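Local coordinates for 3-dehydroshikimate dehydratase (Pseudomonas putida, PDB 5HMQ), which catalyses the metal-dependent dehydration of 3-dehydroshikimate to protocatechuate, a shared intermediate in the breakdown of quinate and shikimate, at residues 517-531 against 594-606. Residues are numbered along the deposited sequence; the frame is centred on the assembly and turned at random.
Sequences RGSGVHHIAFDCDDI and FEERFFFEIIQRK. With MG (magnesium ion), chain L.
His523 and Glu601 meet at a magnesium ion on one face of the mixed sheet in which strands 520-528 and 599-606 lie side by side and parallel. From CB outward, His523 first rests on Phe599: its CB sits over the centre of that ring, 3.5 Å from the centroid, a CH-pi contact. CG and ND1 then pass Phe599 CZ, the two rings running nearly parallel (16°) but slid apart, while His523 CD2 faces Glu601 OE1 at 3.4 Å. At the imidazole edge His523 ND1 donates in the ring plane to ND1 of His522, 3.0 Å away and nearly straight at 169°. At the tip His523 NE2 binds the magnesium at 2.4 Å; the two bonds together fix the ring's rotation. Glu601, with CG anti to its backbone N (chi1 176°) and its chain extended, brings OE1 past Ala525 CB to the same ion at 2.3 Å. His445 and three waters complete the site, the two-histidine, one-carboxylate set familiar from dioxygenases of the vicinal oxygen chelate fold, to which this C-terminal domain belongs, although it shows no such dioxygenase activity. OE2 of Glu601 accepts from one of those waters and is hydrogen-bonded to His588, so the carboxylate is held at both oxygens. On the other face Phe526 CE2 touches Phe600 CD2 at 3.4 Å, rim to rim. A parallel ladder of backbone hydrogen bonds, among them Phe526 N to Glu601 O at 2.8 Å, joins the strands; past its end Gln604 OE1 accepts from Ile531 N, also at 2.8 Å, where helix 531-541 begins.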
loop_
_atom_site.group_PDB
_atom_site.type_symbol
_atom_site.label_atom_id
_atom_site.label_comp_id
_atom_site.label_asym_id
_atom_site.label_seq_id
_atom_site.Cartn_x
_atom_site.Cartn_y
_atom_site.Cartn_z
ATOM N N ARG C 517 10.876 -8.943 -9.404
ATOM C CA ARG C 517 11.645 -8.694 -8.202
ATOM C C ARG C 517 11.140 -7.412 -7.562
ATOM O O ARG C 517 10.836 -6.442 -8.259
ATOM C CB ARG C 517 13.150 -8.601 -8.502
ATOM C CG ARG C 517 13.629 -9.757 -9.385
ATOM C CD ARG C 517 13.344 -11.114 -8.743
ATOM N NE ARG C 517 13.043 -12.137 -9.743
ATOM C CZ ARG C 517 13.938 -12.975 -10.258
ATOM N NH1 ARG C 517 15.204 -12.925 -9.865
ATOM N NH2 ARG C 517 13.567 -13.868 -11.167
ATOM N N GLY C 518 11.006 -7.433 -6.234
ATOM C CA GLY C 518 10.427 -6.344 -5.465
ATOM C C GLY C 518 11.213 -5.054 -5.497
ATOM O O GLY C 518 11.691 -4.609 -6.545
ATOM N N SER C 519 11.318 -4.430 -4.336
ATOM C CA SER C 519 11.977 -3.146 -4.188
ATOM C C SER C 519 13.417 -3.360 -3.738
ATOM O O SER C 519 13.841 -4.477 -3.438
ATOM C CB SER C 519 11.209 -2.276 -3.191
ATOM O OG SER C 519 9.873 -2.086 -3.617
ATOM N N GLY C 520 14.172 -2.275 -3.702
ATOM C CA GLY C 520 15.571 -2.351 -3.353
ATOM C C GLY C 520 16.374 -1.387 -4.195
ATOM O O GLY C 520 15.855 -0.384 -4.679
ATOM N N VAL C 521 17.666 -1.683 -4.337
ATOM C CA VAL C 521 18.551 -0.813 -5.101
ATOM C C VAL C 521 18.134 -0.795 -6.561
ATOM O O VAL C 521 17.989 -1.842 -7.203
ATOM C CB VAL C 521 20.009 -1.266 -4.951
ATOM C CG1 VAL C 521 20.875 -0.640 -6.040
ATOM C CG2 VAL C 521 20.530 -0.870 -3.594
ATOM N N HIS C 522 17.925 0.410 -7.092
ATOM C CA HIS C 522 17.624 0.553 -8.508
ATOM C C HIS C 522 18.905 0.495 -9.331
ATOM O O HIS C 522 19.017 -0.313 -10.259
ATOM C CB HIS C 522 16.868 1.860 -8.754
ATOM C CG HIS C 522 16.375 2.019 -10.158
ATOM N ND1 HIS C 522 17.000 2.829 -11.081
ATOM C CD2 HIS C 522 15.315 1.469 -10.797
ATOM C CE1 HIS C 522 16.346 2.775 -12.227
ATOM N NE2 HIS C 522 15.320 1.955 -12.082
ATOM N N HIS C 523 19.885 1.336 -8.997
ATOM C CA HIS C 523 21.195 1.269 -9.630
ATOM C C HIS C 523 22.203 2.034 -8.787
ATOM O O HIS C 523 21.844 2.882 -7.966
ATOM C CB HIS C 523 21.167 1.817 -11.063
ATOM C CG HIS C 523 21.012 3.304 -11.151
ATOM N ND1 HIS C 523 19.782 3.921 -11.228
ATOM C CD2 HIS C 523 21.933 4.295 -11.204
ATOM C CE1 HIS C 523 19.952 5.229 -11.310
ATOM N NE2 HIS C 523 21.249 5.482 -11.298
ATOM N N ILE C 524 23.476 1.717 -9.008
ATOM C CA ILE C 524 24.597 2.359 -8.330
ATOM C C ILE C 524 25.481 2.991 -9.395
ATOM O O ILE C 524 25.827 2.339 -10.387
ATOM C CB ILE C 524 25.392 1.359 -7.471
ATOM C CG1 ILE C 524 24.463 0.660 -6.475
ATOM C CG2 ILE C 524 26.527 2.060 -6.742
ATOM C CD1 ILE C 524 24.950 -0.703 -6.042
ATOM N N ALA C 525 25.841 4.254 -9.193
ATOM C CA ALA C 525 26.565 5.030 -10.189
ATOM C C ALA C 525 27.947 5.395 -9.668
ATOM O O ALA C 525 28.075 5.980 -8.587
ATOM C CB ALA C 525 25.792 6.294 -10.563
ATOM N N PHE C 526 28.972 5.048 -10.441
ATOM C CA PHE C 526 30.350 5.410 -10.147
ATOM C C PHE C 526 30.831 6.445 -11.156
ATOM O O PHE C 526 30.450 6.404 -12.331
ATOM C CB PHE C 526 31.264 4.182 -10.189
ATOM C CG PHE C 526 30.713 2.987 -9.463
ATOM C CD1 PHE C 526 30.643 2.968 -8.079
ATOM C CD2 PHE C 526 30.284 1.872 -10.165
ATOM C CE1 PHE C 526 30.143 1.867 -7.411
ATOM C CE2 PHE C 526 29.785 0.766 -9.503
ATOM C CZ PHE C 526 29.715 0.763 -8.125
ATOM N N ASP C 527 31.672 7.368 -10.705
ATOM C CA ASP C 527 32.227 8.378 -11.592
ATOM C C ASP C 527 33.666 8.026 -11.959
ATOM O O ASP C 527 34.307 7.181 -11.329
ATOM C CB ASP C 527 32.151 9.775 -10.959
ATOM C CG ASP C 527 33.105 9.956 -9.783
ATOM O OD1 ASP C 527 33.613 8.951 -9.239
ATOM O OD2 ASP C 527 33.337 11.120 -9.391
ATOM N N CYS C 528 34.160 8.682 -13.005
ATOM C CA CYS C 528 35.513 8.455 -13.487
ATOM C C CYS C 528 35.990 9.712 -14.195
ATOM O O CYS C 528 35.219 10.642 -14.438
ATOM C CB CYS C 528 35.583 7.248 -14.428
ATOM S SG CYS C 528 34.690 7.475 -15.985
ATOM N N ASP C 529 37.282 9.733 -14.523
ATOM C CA ASP C 529 37.846 10.881 -15.226
ATOM C C ASP C 529 37.636 10.783 -16.733
ATOM O O ASP C 529 37.391 11.796 -17.393
ATOM C CB ASP C 529 39.335 11.013 -14.910
ATOM C CG ASP C 529 39.592 11.363 -13.459
ATOM O OD1 ASP C 529 38.743 12.052 -12.855
ATOM O OD2 ASP C 529 40.641 10.945 -12.922
ATOM N N ASP C 530 37.705 9.576 -17.288
ATOM C CA ASP C 530 37.700 9.368 -18.733
ATOM C C ASP C 530 36.665 8.298 -19.056
ATOM O O ASP C 530 36.899 7.111 -18.805
ATOM C CB ASP C 530 39.089 8.954 -19.229
ATOM C CG ASP C 530 39.194 8.917 -20.749
ATOM O OD1 ASP C 530 38.162 8.750 -21.436
ATOM O OD2 ASP C 530 40.328 9.033 -21.260
ATOM N N ILE C 531 35.532 8.718 -19.621
ATOM C CA ILE C 531 34.453 7.776 -19.905
ATOM C C ILE C 531 34.888 6.762 -20.957
ATOM O O ILE C 531 34.550 5.576 -20.873
ATOM C CB ILE C 531 33.175 8.533 -20.327
ATOM C CG1 ILE C 531 31.994 7.568 -20.464
ATOM C CG2 ILE C 531 33.393 9.317 -21.617
ATOM C CD1 ILE C 531 31.518 6.988 -19.147
ATOM N N PHE C 594 21.944 -6.802 -12.937
ATOM C CA PHE C 594 22.540 -7.992 -12.343
ATOM C C PHE C 594 21.422 -8.909 -11.867
ATOM O O PHE C 594 20.786 -8.643 -10.841
ATOM C CB PHE C 594 23.474 -7.622 -11.193
ATOM C CG PHE C 594 23.977 -8.812 -10.418
ATOM C CD1 PHE C 594 25.032 -9.572 -10.896
ATOM C CD2 PHE C 594 23.397 -9.166 -9.209
ATOM C CE1 PHE C 594 25.495 -10.665 -10.186
ATOM C CE2 PHE C 594 23.856 -10.255 -8.495
ATOM C CZ PHE C 594 24.906 -11.006 -8.983
ATOM N N GLU C 595 21.194 -9.992 -12.610
ATOM C CA GLU C 595 20.181 -10.995 -12.288
ATOM C C GLU C 595 18.835 -10.351 -11.958
ATOM O O GLU C 595 18.219 -10.623 -10.924
ATOM C CB GLU C 595 20.662 -11.901 -11.156
ATOM C CG GLU C 595 21.923 -12.668 -11.522
ATOM C CD GLU C 595 22.291 -13.724 -10.507
ATOM O OE1 GLU C 595 21.464 -14.015 -9.616
ATOM O OE2 GLU C 595 23.412 -14.264 -10.601
ATOM N N GLU C 596 18.392 -9.471 -12.859
ATOM C CA GLU C 596 17.049 -8.891 -12.852
ATOM C C GLU C 596 16.784 -8.021 -11.623
ATOM O O GLU C 596 15.638 -7.880 -11.191
ATOM C CB GLU C 596 15.977 -9.980 -12.975
ATOM C CG GLU C 596 16.215 -10.974 -14.109
ATOM C CD GLU C 596 15.909 -10.403 -15.490
ATOM O OE1 GLU C 596 15.627 -9.194 -15.595
ATOM O OE2 GLU C 596 15.950 -11.174 -16.469
ATOM N N ARG C 597 17.828 -7.415 -11.059
ATOM C CA ARG C 597 17.651 -6.465 -9.967
ATOM C C ARG C 597 18.319 -5.139 -10.302
ATOM O O ARG C 597 17.899 -4.434 -11.225
ATOM C CB ARG C 597 18.223 -7.013 -8.658
ATOM C CG ARG C 597 18.179 -8.514 -8.544
ATOM C CD ARG C 597 17.281 -8.963 -7.416
ATOM N NE ARG C 597 17.152 -10.416 -7.401
ATOM C CZ ARG C 597 16.363 -11.091 -6.572
ATOM N NH1 ARG C 597 15.626 -10.443 -5.682
ATOM N NH2 ARG C 597 16.312 -12.414 -6.636
ATOM N N PHE C 598 19.364 -4.803 -9.554
ATOM C CA PHE C 598 20.081 -3.557 -9.762
ATOM C C PHE C 598 21.050 -3.673 -10.931
ATOM O O PHE C 598 21.558 -4.753 -11.247
ATOM C CB PHE C 598 20.844 -3.171 -8.494
ATOM C CG PHE C 598 21.630 -4.304 -7.889
ATOM C CD1 PHE C 598 22.910 -4.599 -8.331
ATOM C CD2 PHE C 598 21.084 -5.075 -6.874
ATOM C CE1 PHE C 598 23.630 -5.642 -7.775
ATOM C CE2 PHE C 598 21.797 -6.118 -6.314
ATOM C CZ PHE C 598 23.072 -6.402 -6.765
ATOM N N PHE C 599 21.299 -2.539 -11.577
ATOM C CA PHE C 599 22.339 -2.415 -12.584
ATOM C C PHE C 599 23.334 -1.356 -12.129
ATOM O O PHE C 599 23.152 -0.704 -11.099
ATOM C CB PHE C 599 21.753 -2.068 -13.963
ATOM C CG PHE C 599 20.933 -0.805 -13.987
ATOM C CD1 PHE C 599 19.585 -0.830 -13.667
ATOM C CD2 PHE C 599 21.503 0.400 -14.369
ATOM C CE1 PHE C 599 18.825 0.327 -13.699
ATOM C CE2 PHE C 599 20.748 1.559 -14.409
ATOM C CZ PHE C 599 19.409 1.523 -14.073
ATOM N N PHE C 600 24.405 -1.198 -12.897
ATOM C CA PHE C 600 25.449 -0.245 -12.560
ATOM C C PHE C 600 25.538 0.835 -13.628
ATOM O O PHE C 600 25.090 0.660 -14.765
ATOM C CB PHE C 600 26.806 -0.937 -12.396
ATOM C CG PHE C 600 26.859 -1.888 -11.237
ATOM C CD1 PHE C 600 26.543 -3.224 -11.406
ATOM C CD2 PHE C 600 27.217 -1.443 -9.976
ATOM C CE1 PHE C 600 26.590 -4.101 -10.339
ATOM C CE2 PHE C 600 27.264 -2.317 -8.904
ATOM C CZ PHE C 600 26.950 -3.647 -9.087
ATOM N N GLU C 601 26.125 1.965 -13.240
ATOM C CA GLU C 601 26.277 3.115 -14.114
ATOM C C GLU C 601 27.659 3.712 -13.906
ATOM O O GLU C 601 28.132 3.817 -12.771
ATOM C CB GLU C 601 25.198 4.173 -13.840
ATOM C CG GLU C 601 25.346 5.444 -14.660
ATOM C CD GLU C 601 24.306 6.492 -14.312
ATOM O OE1 GLU C 601 23.628 6.334 -13.274
ATOM O OE2 GLU C 601 24.166 7.475 -15.072
ATOM N N ILE C 602 28.306 4.083 -15.008
ATOM C CA ILE C 602 29.583 4.786 -14.994
ATOM C C ILE C 602 29.372 6.144 -15.643
ATOM O O ILE C 602 28.843 6.223 -16.757
ATOM C CB ILE C 602 30.681 3.994 -15.728
ATOM C CG1 ILE C 602 30.877 2.623 -15.081
ATOM C CG2 ILE C 602 31.977 4.789 -15.775
ATOM C CD1 ILE C 602 31.736 1.678 -15.891
ATOM N N ILE C 603 29.775 7.209 -14.947
ATOM C CA ILE C 603 29.526 8.570 -15.402
ATOM C C ILE C 603 30.829 9.361 -15.420
ATOM O O ILE C 603 31.788 9.050 -14.711
ATOM C CB ILE C 603 28.483 9.305 -14.530
ATOM C CG1 ILE C 603 29.080 9.665 -13.170
ATOM C CG2 ILE C 603 27.237 8.464 -14.350
ATOM C CD1 ILE C 603 28.293 10.714 -12.421
ATOM N N GLN C 604 30.845 10.393 -16.260
ATOM C CA GLN C 604 31.871 11.429 -16.240
ATOM C C GLN C 604 31.172 12.780 -16.245
ATOM O O GLN C 604 30.416 13.084 -17.173
ATOM C CB GLN C 604 32.817 11.310 -17.437
ATOM C CG GLN C 604 33.939 12.337 -17.434
ATOM C CD GLN C 604 34.674 12.401 -18.760
ATOM O OE1 GLN C 604 34.733 11.417 -19.498
ATOM N NE2 GLN C 604 35.234 13.563 -19.071
ATOM N N ARG C 605 31.415 13.582 -15.214
ATOM C CA ARG C 605 30.844 14.917 -15.122
ATOM C C ARG C 605 31.857 15.933 -15.628
ATOM O O ARG C 605 33.020 15.917 -15.209
ATOM C CB ARG C 605 30.441 15.232 -13.681
ATOM C CG ARG C 605 29.537 14.173 -13.082
ATOM C CD ARG C 605 29.009 14.583 -11.726
ATOM N NE ARG C 605 27.644 15.080 -11.842
ATOM C CZ ARG C 605 26.569 14.389 -11.485
ATOM N NH1 ARG C 605 26.700 13.174 -10.979
ATOM N NH2 ARG C 605 25.362 14.912 -11.631
ATOM N N LYS C 606 31.417 16.817 -16.523
ATOM C CA LYS C 606 32.311 17.797 -17.118
ATOM C C LYS C 606 31.751 19.205 -16.982
ATOM O O LYS C 606 30.554 19.434 -17.182
ATOM C CB LYS C 606 32.574 17.463 -18.593
ATOM C CG LYS C 606 33.376 18.507 -19.346
ATOM C CD LYS C 606 33.698 18.039 -20.758
ATOM C CE LYS C 606 34.533 19.071 -21.495
ATOM N NZ LYS C 606 34.898 18.596 -22.857
HETATM MG MG MG L . 21.850 7.495 -12.409
HETATM O O HOH W 1 17.208 -1.920 -11.298
HETATM O O HOH W 2 33.408 12.860 -13.598
HETATM O O HOH W 3 22.466 9.110 -13.551
HETATM O O HOH W 4 19.980 8.660 -11.527
HETATM O O HOH W 5 20.554 7.041 -13.960
#